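Ferric-siderophore receptor protein (Streptomyces coelicolor, PDB 6ENK) probably captures ferric siderophores such as iron-loaded desferrioxamine B, which it holds in this structure, and hands them on for uptake into the cell. Local coordinates at residues W29-D34 with A163-A168; K66-P71 with D89-L94; V262-D267 with Q292-S297. All coordinates share one frame; numbering follows the deposited sequence.

Contacts 2 and 3 are both pairings of parallel strands at the margin of a sheet, one in each of the two five-stranded sheets of the chain, and their nearest atoms are about 8 Å apart. Contact 1 is different in kind: a strand of the small antiparallel hairpin lies against the end of helix 153-165, and the one hydrogen bond between its segments runs from an indole to a hydroxyl, where contacts 2 and 3 are joined mainly by backbone bonds. It is also peripheral, its centre about 21 Å from the centre of the chain against about 13 Å for contact 3. Contact 3 buries the most surface and approaches the siderophore; contact 2 packs valines between its strands, beside a turn whose Asp89 carbonyl binds a sodium ion.

Contact 1: residues W29-D34 with A163-A168; sequences WSFKDD and AESLGA
Trp29 and Ser165 meet where the first strand of an antiparallel hairpin, 29-32 paired with 38-41, lies against the C-terminal end of helix 153-165. The indole comes in with its NE1 edge leading. Trp29 NE1 donates to Ser165 OG over 3.0 Å with an angle of 162° at the hydrogen, and the oxygen lies close to the ring plane, which helps to set the indole's orientation. Ser165 OG sits between its own backbone N and carbonyl carbon (chi1 75°), a rotation that also lets it bond to Leu162 O one turn back. The hydroxyl thus has two partners, one in its own helix and one in the tryptophan.

Leu166 supplies the apolar half. Leu166 CD2 rests over one face of the indole, 4.0 Å from the centroid of the Trp29 five-membered ring, a CH-pi contact displaced toward the rim; Pro45 touches both side chains. Just beyond, the chain leaves the helix through a Schellman motif: Gly167 takes a positive phi of 101°, while Gly167 N bonds to Glu164 O and Ala168 N to Ala163 O.

A leucine in place of Trp29 would probably leave Ser165 OG without its N-H donor and the Leu166 methyl without a flat surface to lie on, opening a gap between hairpin and helix. Two residues along the strand, Phe31 faces the same way and packs among Leu162, Val143 and Ile145. Phe31 CD1 comes within 3.7 Å of Ser165 OG, the hydroxyl lying oblique to the ring.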
loop_
_atom_site.group_PDB
_atom_site.type_symbol
_atom_site.label_atom_id
_atom_site.label_comp_id
_atom_site.label_asym_id
_atom_site.label_seq_id
_atom_site.Cartn_x
_atom_site.Cartn_y
_atom_site.Cartn_z
ATOM N N TRP A 29 6.261 27.216 4.166
ATOM C CA TRP A 29 6.398 25.829 3.739
ATOM C C TRP A 29 6.032 25.702 2.267
ATOM O O TRP A 29 5.051 26.291 1.812
ATOM C CB TRP A 29 5.515 24.944 4.590
ATOM C CG TRP A 29 5.520 23.513 4.154
ATOM C CD1 TRP A 29 6.537 22.625 4.291
ATOM C CD2 TRP A 29 4.470 22.830 3.476
ATOM N NE1 TRP A 29 6.181 21.402 3.763
ATOM C CE2 TRP A 29 4.914 21.506 3.244
ATOM C CE3 TRP A 29 3.189 23.203 3.041
ATOM C CZ2 TRP A 29 4.115 20.550 2.623
ATOM C CZ3 TRP A 29 2.401 22.257 2.405
ATOM C CH2 TRP A 29 2.862 20.936 2.219
ATOM N N SER A 30 6.846 24.946 1.534
ATOM C CA SER A 30 6.591 24.651 0.145
ATOM C C SER A 30 6.937 23.183 -0.162
ATOM O O SER A 30 7.920 22.652 0.366
ATOM C CB SER A 30 7.392 25.627 -0.726
ATOM O OG SER A 30 7.060 25.491 -2.091
ATOM N N PHE A 31 6.112 22.538 -0.987
ATOM C CA PHE A 31 6.393 21.191 -1.458
ATOM C C PHE A 31 5.803 21.000 -2.838
ATOM O O PHE A 31 4.620 21.312 -3.074
ATOM C CB PHE A 31 5.852 20.130 -0.476
ATOM C CG PHE A 31 6.284 18.736 -0.813
ATOM C CD1 PHE A 31 7.580 18.307 -0.520
ATOM C CD2 PHE A 31 5.411 17.848 -1.461
ATOM C CE1 PHE A 31 7.987 17.025 -0.869
ATOM C CE2 PHE A 31 5.820 16.563 -1.780
ATOM C CZ PHE A 31 7.099 16.153 -1.476
ATOM N N LYS A 32 6.644 20.543 -3.762
ATOM C CA LYS A 32 6.221 20.191 -5.122
ATOM C C LYS A 32 5.903 18.709 -5.095
ATOM O O LYS A 32 6.776 17.887 -4.774
ATOM C CB LYS A 32 7.308 20.503 -6.177
ATOM C CG LYS A 32 6.919 20.087 -7.611
ATOM C CD LYS A 32 7.786 20.701 -8.728
ATOM C CE LYS A 32 7.661 19.983 -10.091
ATOM N NZ LYS A 32 6.844 20.604 -11.218
ATOM N N ASP A 33 4.659 18.367 -5.407
ATOM C CA ASP A 33 4.201 16.970 -5.310
ATOM C C ASP A 33 4.404 16.179 -6.611
ATOM O O ASP A 33 5.017 16.686 -7.572
ATOM C CB ASP A 33 2.751 16.918 -4.804
ATOM C CG ASP A 33 1.709 17.195 -5.874
ATOM O OD1 ASP A 33 2.020 17.552 -7.041
ATOM O OD2 ASP A 33 0.522 17.032 -5.520
ATOM N N ASP A 34 3.896 14.944 -6.648
ATOM C CA ASP A 34 4.086 14.068 -7.809
ATOM C C ASP A 34 3.188 14.323 -9.000
ATOM O O ASP A 34 3.333 13.653 -10.019
ATOM C CB ASP A 34 4.023 12.603 -7.379
ATOM C CG ASP A 34 5.273 12.161 -6.638
ATOM O OD1 ASP A 34 6.335 12.803 -6.793
ATOM O OD2 ASP A 34 5.205 11.137 -5.921
ATOM N N ALA A 163 8.130 14.449 4.487
ATOM C CA ALA A 163 8.303 14.489 5.950
ATOM C C ALA A 163 9.402 15.468 6.373
ATOM O O ALA A 163 9.240 16.215 7.346
ATOM C CB ALA A 163 8.605 13.109 6.501
ATOM N N GLU A 164 10.508 15.472 5.635
ATOM C CA GLU A 164 11.592 16.403 5.933
ATOM C C GLU A 164 11.162 17.856 5.719
ATOM O O GLU A 164 11.507 18.727 6.527
ATOM C CB GLU A 164 12.866 16.071 5.146
ATOM C CG GLU A 164 14.044 16.940 5.582
ATOM C CD GLU A 164 15.388 16.495 5.049
ATOM O OE1 GLU A 164 15.444 15.640 4.172
ATOM O OE2 GLU A 164 16.401 17.039 5.516
ATOM N N SER A 165 10.364 18.121 4.679
ATOM C CA SER A 165 9.890 19.487 4.435
ATOM C C SER A 165 8.943 19.975 5.552
ATOM O O SER A 165 8.860 21.176 5.816
ATOM C CB SER A 165 9.220 19.594 3.074
ATOM O OG SER A 165 7.955 19.017 3.106
ATOM N N LEU A 166 8.266 19.033 6.214
ATOM C CA LEU A 166 7.365 19.325 7.324
ATOM C C LEU A 166 8.055 19.426 8.683
ATOM O O LEU A 166 7.373 19.618 9.687
ATOM C CB LEU A 166 6.240 18.269 7.382
ATOM C CG LEU A 166 5.271 18.319 6.216
ATOM C CD1 LEU A 166 4.471 17.030 6.105
ATOM C CD2 LEU A 166 4.344 19.518 6.380
ATOM N N GLY A 167 9.378 19.277 8.727
ATOM C CA GLY A 167 10.174 19.523 9.935
ATOM C C GLY A 167 10.577 18.255 10.672
ATOM O O GLY A 167 11.102 18.348 11.755
ATOM N N ALA A 168 10.346 17.078 10.091
ATOM C CA ALA A 168 10.712 15.818 10.743
ATOM C C ALA A 168 12.229 15.702 10.832
ATOM O O ALA A 168 12.936 16.063 9.883
ATOM C CB ALA A 168 10.150 14.628 9.981
#

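Contact 2: residues K66-P71 with D89-L94; sequences KGVFGP and DKVTVL. With NA (sodium ion), chain C.
Val68 is the main bump here. Val68 CG2 pushes into the hollow between Val91 and Val93, meeting Val91 CG2 and Val93 CG2, each at 4.0 Å, and the side chains of Val68 and Val91 cross at about a right angle. Val91 CG1 is anti to the carbonyl carbon (chi1 -62°), which puts CG2 between the backbone N and the carbonyl carbon, facing Val68. Thr52 and Ala55 of helix 52-59 also touch Val68.

Across the sheet the relief is reversed. Gly67 offers a bare backbone, and Leu94 CD1 lies so close that a CB on Gly67 would sit only 3.4 Å from it. Leu94 also packs on Lys105, Tyr106 and Val49, while Leu94 CB rests 4.3 Å from Phe69 CB.

Three backbone bonds set this register: Thr92 N to Lys66 O, Val68 N to Thr92 O at 2.9 Å, and Leu94 N to Val68 O, the last almost straight on at both ends. Water 1 joins Lys66 O to Thr92 OG1, giving that carbonyl a second donor. At the outer turn a sodium ion is bound by Asp89 O at 2.4 Å and by three waters, two of which donate to the Asp89 carboxylate.

The pair is the margin of a five-stranded parallel sheet, with 92-95 outermost beside 67-69, an arrangement consistent with the alpha/beta lobe of a periplasmic binding protein.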
loop_
_atom_site.group_PDB
_atom_site.type_symbol
_atom_site.label_atom_id
_atom_site.label_comp_id
_atom_site.label_asym_id
_atom_site.label_seq_id
_atom_site.Cartn_x
_atom_site.Cartn_y
_atom_site.Cartn_z
ATOM N N LYS A 66 -3.948 15.601 11.893
ATOM C CA LYS A 66 -5.149 15.902 12.678
ATOM C C LYS A 66 -6.331 15.028 12.282
ATOM O O LYS A 66 -7.108 14.618 13.148
ATOM C CB LYS A 66 -5.542 17.380 12.582
ATOM C CG LYS A 66 -4.549 18.359 13.214
ATOM C CD LYS A 66 -4.271 18.129 14.700
ATOM C CE LYS A 66 -3.197 19.071 15.232
ATOM N NZ LYS A 66 -3.540 20.504 15.027
ATOM N N GLY A 67 -6.470 14.761 10.986
ATOM C CA GLY A 67 -7.561 13.938 10.493
ATOM C C GLY A 67 -7.080 12.910 9.489
ATOM O O GLY A 67 -6.068 13.122 8.774
ATOM N N VAL A 68 -7.804 11.802 9.443
ATOM C CA VAL A 68 -7.522 10.749 8.477
ATOM C C VAL A 68 -8.791 10.324 7.765
ATOM O O VAL A 68 -9.899 10.510 8.279
ATOM C CB VAL A 68 -6.833 9.515 9.110
ATOM C CG1 VAL A 68 -5.509 9.930 9.732
ATOM C CG2 VAL A 68 -7.727 8.842 10.155
ATOM N N PHE A 69 -8.605 9.764 6.577
ATOM C CA PHE A 69 -9.677 9.122 5.845
ATOM C C PHE A 69 -9.153 7.871 5.157
ATOM O O PHE A 69 -8.063 7.893 4.539
ATOM C CB PHE A 69 -10.318 10.103 4.850
ATOM C CG PHE A 69 -9.371 10.676 3.837
ATOM C CD1 PHE A 69 -8.599 11.790 4.138
ATOM C CD2 PHE A 69 -9.298 10.144 2.547
ATOM C CE1 PHE A 69 -7.738 12.327 3.180
ATOM C CE2 PHE A 69 -8.442 10.682 1.604
ATOM C CZ PHE A 69 -7.669 11.780 1.916
ATOM N N GLY A 70 -9.908 6.779 5.285
ATOM C CA GLY A 70 -9.492 5.473 4.773
ATOM C C GLY A 70 -9.768 4.378 5.787
ATOM O O GLY A 70 -10.269 4.665 6.883
ATOM N N PRO A 71 -9.462 3.109 5.427
ATOM C CA PRO A 71 -9.570 2.004 6.397
ATOM C C PRO A 71 -8.707 2.341 7.605
ATOM O O PRO A 71 -7.488 2.424 7.465
ATOM C CB PRO A 71 -9.018 0.788 5.622
ATOM C CG PRO A 71 -9.178 1.168 4.191
ATOM C CD PRO A 71 -8.961 2.635 4.120
ATOM N N ASP A 89 -7.317 6.502 18.316
ATOM C CA ASP A 89 -8.239 7.203 19.183
ATOM C C ASP A 89 -8.015 8.702 19.149
ATOM O O ASP A 89 -8.985 9.465 19.236
ATOM C CB ASP A 89 -8.178 6.692 20.627
ATOM C CG ASP A 89 -9.350 7.201 21.449
ATOM O OD1 ASP A 89 -10.521 7.020 20.999
ATOM O OD2 ASP A 89 -9.085 7.837 22.485
ATOM N N LYS A 90 -6.761 9.122 19.004
ATOM C CA LYS A 90 -6.394 10.529 19.059
ATOM C C LYS A 90 -6.826 11.292 17.797
ATOM O O LYS A 90 -7.429 12.381 17.882
ATOM C CB LYS A 90 -4.877 10.656 19.265
ATOM C CG LYS A 90 -4.374 12.076 19.486
ATOM C CD LYS A 90 -3.000 12.071 20.161
ATOM C CE LYS A 90 -2.328 13.439 20.154
ATOM N NZ LYS A 90 -3.214 14.534 20.656
ATOM N N VAL A 91 -6.508 10.715 16.637
ATOM C CA VAL A 91 -6.845 11.328 15.354
ATOM C C VAL A 91 -8.355 11.411 15.138
ATOM O O VAL A 91 -9.122 10.636 15.734
ATOM C CB VAL A 91 -6.191 10.605 14.137
ATOM C CG1 VAL A 91 -4.670 10.652 14.215
ATOM C CG2 VAL A 91 -6.678 9.167 13.987
ATOM N N THR A 92 -8.778 12.342 14.285
ATOM C CA THR A 92 -10.181 12.427 13.864
ATOM C C THR A 92 -10.383 11.586 12.590
ATOM O O THR A 92 -9.802 11.873 11.531
ATOM C CB THR A 92 -10.624 13.883 13.602
ATOM O OG1 THR A 92 -10.532 14.632 14.813
ATOM C CG2 THR A 92 -12.078 13.952 13.111
ATOM N N VAL A 93 -11.213 10.552 12.677
ATOM C CA VAL A 93 -11.494 9.719 11.519
ATOM C C VAL A 93 -12.649 10.352 10.726
ATOM O O VAL A 93 -13.760 10.473 11.236
ATOM C CB VAL A 93 -11.810 8.273 11.932
ATOM C CG1 VAL A 93 -12.200 7.415 10.729
ATOM C CG2 VAL A 93 -10.635 7.686 12.691
ATOM N N LEU A 94 -12.366 10.726 9.479
ATOM C CA LEU A 94 -13.342 11.354 8.559
ATOM C C LEU A 94 -14.080 10.389 7.659
ATOM O O LEU A 94 -15.152 10.720 7.120
ATOM C CB LEU A 94 -12.645 12.390 7.677
ATOM C CG LEU A 94 -11.958 13.490 8.477
ATOM C CD1 LEU A 94 -11.088 14.304 7.535
ATOM C CD2 LEU A 94 -12.973 14.367 9.219
HETATM NA NA NA C . -10.604 11.094 20.046
HETATM O O HOH W 1 -8.075 15.976 15.272
HETATM O O HOH W 2 -10.333 10.552 22.331
HETATM O O HOH W 3 -11.890 9.262 20.037
HETATM O O HOH W 4 -8.935 12.941 20.161
#

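Contact 3: residues V262-D267 with Q292-S297; sequences VIIMDD and QVIARS. With BJ5 (desferrioxamine B), chain E.
Ile264 and Ile294 share one torsion: each has CG1 between its backbone N and carbonyl carbon (chi1 66° in both), and the two side chains lie next to each other, pointing the same way. Ile264 CG2 meets Ile294 CG1 at 3.5 Å, and Ala317 and Leu314 of helix 304-320 lie against this face. The same turn brings Ile264 CG1 to Arg296 CB, 3.8 Å away. Arg296 leaves in the extended form, with CG opposite its backbone N (chi1 178°), which carries its guanidinium past Ile264 CD1 to a salt bridge with Asp221.

On the other face Met265 CG packs on Val293 CG1 at 3.8 Å, the methionine chain then bending away. Strands 262-266 and 293-296 run parallel with a 40° twist, the second being the outermost strand of a mixed five-stranded sheet; this suits the second alpha/beta lobe of a periplasmic binding protein. Ile263 N bonds to Gln292 O, Ile294 N to Ile263 O and Met265 N to Ile294 O. The bond from Arg296 N to Met265 O is short at 2.8 Å, yet its donor stands well above the carbonyl plane.

The ends of both strands face the bound desferrioxamine B. Arg296 NH1 lies 3.6 Å from C25 of the siderophore, and Asp266 OD2 lies 3.7 Å from its C26 while also bonded to Ser205 and paired with Arg268, which itself bonds the siderophore. Where the strands run out, Ser297 OG donates to Asp267 OD2 at 2.6 Å, on the syn side of the carboxylate but well out of its plane.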
loop_
_atom_site.group_PDB
_atom_site.type_symbol
_atom_site.label_atom_id
_atom_site.label_comp_id
_atom_site.label_asym_id
_atom_site.label_seq_id
_atom_site.Cartn_x
_atom_site.Cartn_y
_atom_site.Cartn_z
ATOM N N VAL A 262 3.967 -20.044 -3.811
ATOM C CA VAL A 262 3.655 -19.120 -2.730
ATOM C C VAL A 262 2.563 -18.190 -3.275
ATOM O O VAL A 262 2.663 -17.707 -4.411
ATOM C CB VAL A 262 4.876 -18.290 -2.303
ATOM C CG1 VAL A 262 4.465 -17.208 -1.279
ATOM C CG2 VAL A 262 5.988 -19.183 -1.749
ATOM N N ILE A 263 1.541 -17.946 -2.465
ATOM C CA ILE A 263 0.472 -16.987 -2.800
ATOM C C ILE A 263 0.529 -15.841 -1.798
ATOM O O ILE A 263 0.544 -16.075 -0.568
ATOM C CB ILE A 263 -0.928 -17.632 -2.787
ATOM C CG1 ILE A 263 -0.987 -18.744 -3.857
ATOM C CG2 ILE A 263 -1.984 -16.581 -3.105
ATOM C CD1 ILE A 263 -2.199 -19.640 -3.773
ATOM N N ILE A 264 0.620 -14.615 -2.317
ATOM C CA ILE A 264 0.604 -13.422 -1.479
ATOM C C ILE A 264 -0.771 -12.763 -1.695
ATOM O O ILE A 264 -1.174 -12.478 -2.835
ATOM C CB ILE A 264 1.839 -12.490 -1.692
ATOM C CG1 ILE A 264 1.887 -11.845 -3.094
ATOM C CG2 ILE A 264 3.136 -13.235 -1.418
ATOM C CD1 ILE A 264 3.082 -10.912 -3.246
ATOM N N MET A 265 -1.525 -12.652 -0.612
ATOM C CA MET A 265 -2.934 -12.251 -0.654
ATOM C C MET A 265 -3.115 -10.849 -0.073
ATOM O O MET A 265 -2.695 -10.573 1.048
ATOM C CB MET A 265 -3.821 -13.261 0.106
ATOM C CG MET A 265 -3.983 -14.611 -0.606
ATOM S SD MET A 265 -4.712 -14.459 -2.254
ATOM C CE MET A 265 -6.409 -14.085 -1.831
ATOM N N ASP A 266 -3.730 -9.980 -0.873
ATOM C CA ASP A 266 -4.204 -8.668 -0.476
ATOM C C ASP A 266 -4.787 -8.677 0.963
ATOM O O ASP A 266 -5.676 -9.466 1.294
ATOM C CB ASP A 266 -5.252 -8.238 -1.497
ATOM C CG ASP A 266 -5.667 -6.791 -1.412
ATOM O OD1 ASP A 266 -5.312 -6.009 -0.499
ATOM O OD2 ASP A 266 -6.387 -6.415 -2.365
ATOM N N ASP A 267 -4.267 -7.762 1.781
ATOM C CA ASP A 267 -4.592 -7.634 3.204
ATOM C C ASP A 267 -5.601 -6.534 3.543
ATOM O O ASP A 267 -5.911 -6.313 4.717
ATOM C CB ASP A 267 -3.283 -7.448 4.013
ATOM C CG ASP A 267 -2.535 -6.130 3.695
ATOM O OD1 ASP A 267 -2.952 -5.361 2.803
ATOM O OD2 ASP A 267 -1.506 -5.871 4.344
ATOM N N GLN A 292 1.526 -22.237 2.360
ATOM C CA GLN A 292 2.463 -21.277 1.760
ATOM C C GLN A 292 1.692 -20.068 1.229
ATOM O O GLN A 292 1.907 -19.623 0.104
ATOM C CB GLN A 292 3.318 -21.970 0.673
ATOM C CG GLN A 292 4.172 -23.089 1.285
ATOM C CD GLN A 292 5.067 -23.879 0.351
ATOM O OE1 GLN A 292 5.816 -24.726 0.829
ATOM N NE2 GLN A 292 4.984 -23.663 -0.963
ATOM N N VAL A 293 0.795 -19.539 2.072
ATOM C CA VAL A 293 0.062 -18.314 1.782
ATOM C C VAL A 293 0.468 -17.299 2.848
ATOM O O VAL A 293 0.418 -17.620 4.059
ATOM C CB VAL A 293 -1.467 -18.536 1.896
ATOM C CG1 VAL A 293 -2.229 -17.266 1.561
ATOM C CG2 VAL A 293 -1.906 -19.699 1.020
ATOM N N ILE A 294 0.848 -16.097 2.406
ATOM C CA ILE A 294 1.146 -14.968 3.299
ATOM C C ILE A 294 0.393 -13.727 2.816
ATOM O O ILE A 294 -0.297 -13.783 1.813
ATOM C CB ILE A 294 2.664 -14.674 3.359
ATOM C CG1 ILE A 294 3.193 -14.184 1.994
ATOM C CG2 ILE A 294 3.437 -15.915 3.844
ATOM C CD1 ILE A 294 4.570 -13.563 2.049
ATOM N N ALA A 295 0.553 -12.625 3.544
ATOM C CA ALA A 295 -0.031 -11.348 3.196
ATOM C C ALA A 295 0.779 -10.625 2.094
ATOM O O ALA A 295 2.003 -10.705 2.042
ATOM C CB ALA A 295 -0.145 -10.483 4.444
ATOM N N ARG A 296 0.060 -9.936 1.206
ATOM C CA ARG A 296 0.600 -8.851 0.408
ATOM C C ARG A 296 -0.070 -7.582 0.870
ATOM O O ARG A 296 -1.290 -7.592 1.094
ATOM C CB ARG A 296 0.239 -9.029 -1.055
ATOM C CG ARG A 296 0.748 -7.880 -1.919
ATOM C CD ARG A 296 0.237 -7.953 -3.339
ATOM N NE ARG A 296 0.585 -6.694 -3.983
ATOM C CZ ARG A 296 0.007 -6.163 -5.057
ATOM N NH1 ARG A 296 -1.016 -6.753 -5.667
ATOM N NH2 ARG A 296 0.429 -4.973 -5.487
ATOM N N SER A 297 0.690 -6.487 0.966
ATOM C CA SER A 297 0.085 -5.162 1.168
ATOM C C SER A 297 0.131 -4.383 -0.149
ATOM O O SER A 297 1.151 -3.756 -0.435
ATOM C CB SER A 297 0.836 -4.385 2.238
ATOM O OG SER A 297 0.802 -5.033 3.486
HETATM FE FE BJ5 E . -8.575 -1.796 -6.236
HETATM O O11 BJ5 E . -9.543 -1.535 -4.525
HETATM O O12 BJ5 E . -9.170 0.040 -6.725
HETATM O O21 BJ5 E . -7.593 -1.981 -7.934
HETATM O O22 BJ5 E . -6.903 -1.003 -5.534
HETATM O O31 BJ5 E . -8.049 -3.641 -5.721
HETATM O O32 BJ5 E . -10.230 -2.651 -6.961
HETATM N N11 BJ5 E . -9.827 -0.254 -4.540
HETATM C C11 BJ5 E . -9.875 0.514 -5.742
HETATM C C12 BJ5 E . -10.537 1.841 -5.928
HETATM C C13 BJ5 E . -11.006 2.068 -7.368
HETATM C C14 BJ5 E . -9.973 2.765 -8.227
HETATM O O13 BJ5 E . -10.017 3.977 -8.433
HETATM N N12 BJ5 E . -9.049 1.994 -8.802
HETATM C C15 BJ5 E . -8.225 2.428 -9.931
HETATM C C16 BJ5 E . -6.765 2.560 -9.584
HETATM C C18 BJ5 E . -6.182 0.066 -9.754
HETATM C C17 BJ5 E . -6.128 1.337 -8.936
HETATM C C19 BJ5 E . -5.672 -1.154 -9.003
HETATM N N21 BJ5 E . -6.434 -1.404 -7.764
HETATM C C21 BJ5 E . -5.966 -1.043 -6.453
HETATM C C22 BJ5 E . -4.604 -0.558 -6.077
HETATM C C23 BJ5 E . -3.845 -1.528 -5.173
HETATM C C24 BJ5 E . -3.559 -2.848 -5.837
HETATM O O23 BJ5 E . -2.581 -3.011 -6.548
HETATM N N22 BJ5 E . -4.421 -3.833 -5.595
HETATM C C25 BJ5 E . -4.216 -5.229 -5.964
HETATM C C26 BJ5 E . -5.509 -5.998 -5.972
HETATM C C27 BJ5 E . -6.385 -5.723 -7.182
HETATM C C28 BJ5 E . -7.754 -6.372 -7.140
HETATM C C29 BJ5 E . -8.664 -5.860 -6.026
HETATM N N31 BJ5 E . -8.976 -4.433 -6.182
HETATM C C31 BJ5 E . -10.122 -3.970 -6.875
HETATM C C32 BJ5 E . -11.152 -4.853 -7.523
HETATM C C39 BJ5 E . -10.144 0.343 -3.249
HETATM C C40 BJ5 E . -11.413 -0.216 -2.657
HETATM C C41 BJ5 E . -12.536 -0.437 -3.667
HETATM C C42 BJ5 E . -13.904 0.091 -3.253
HETATM C C43 BJ5 E . -14.849 -0.974 -2.732
HETATM N N44 BJ5 E . -14.174 -2.053 -2.017
#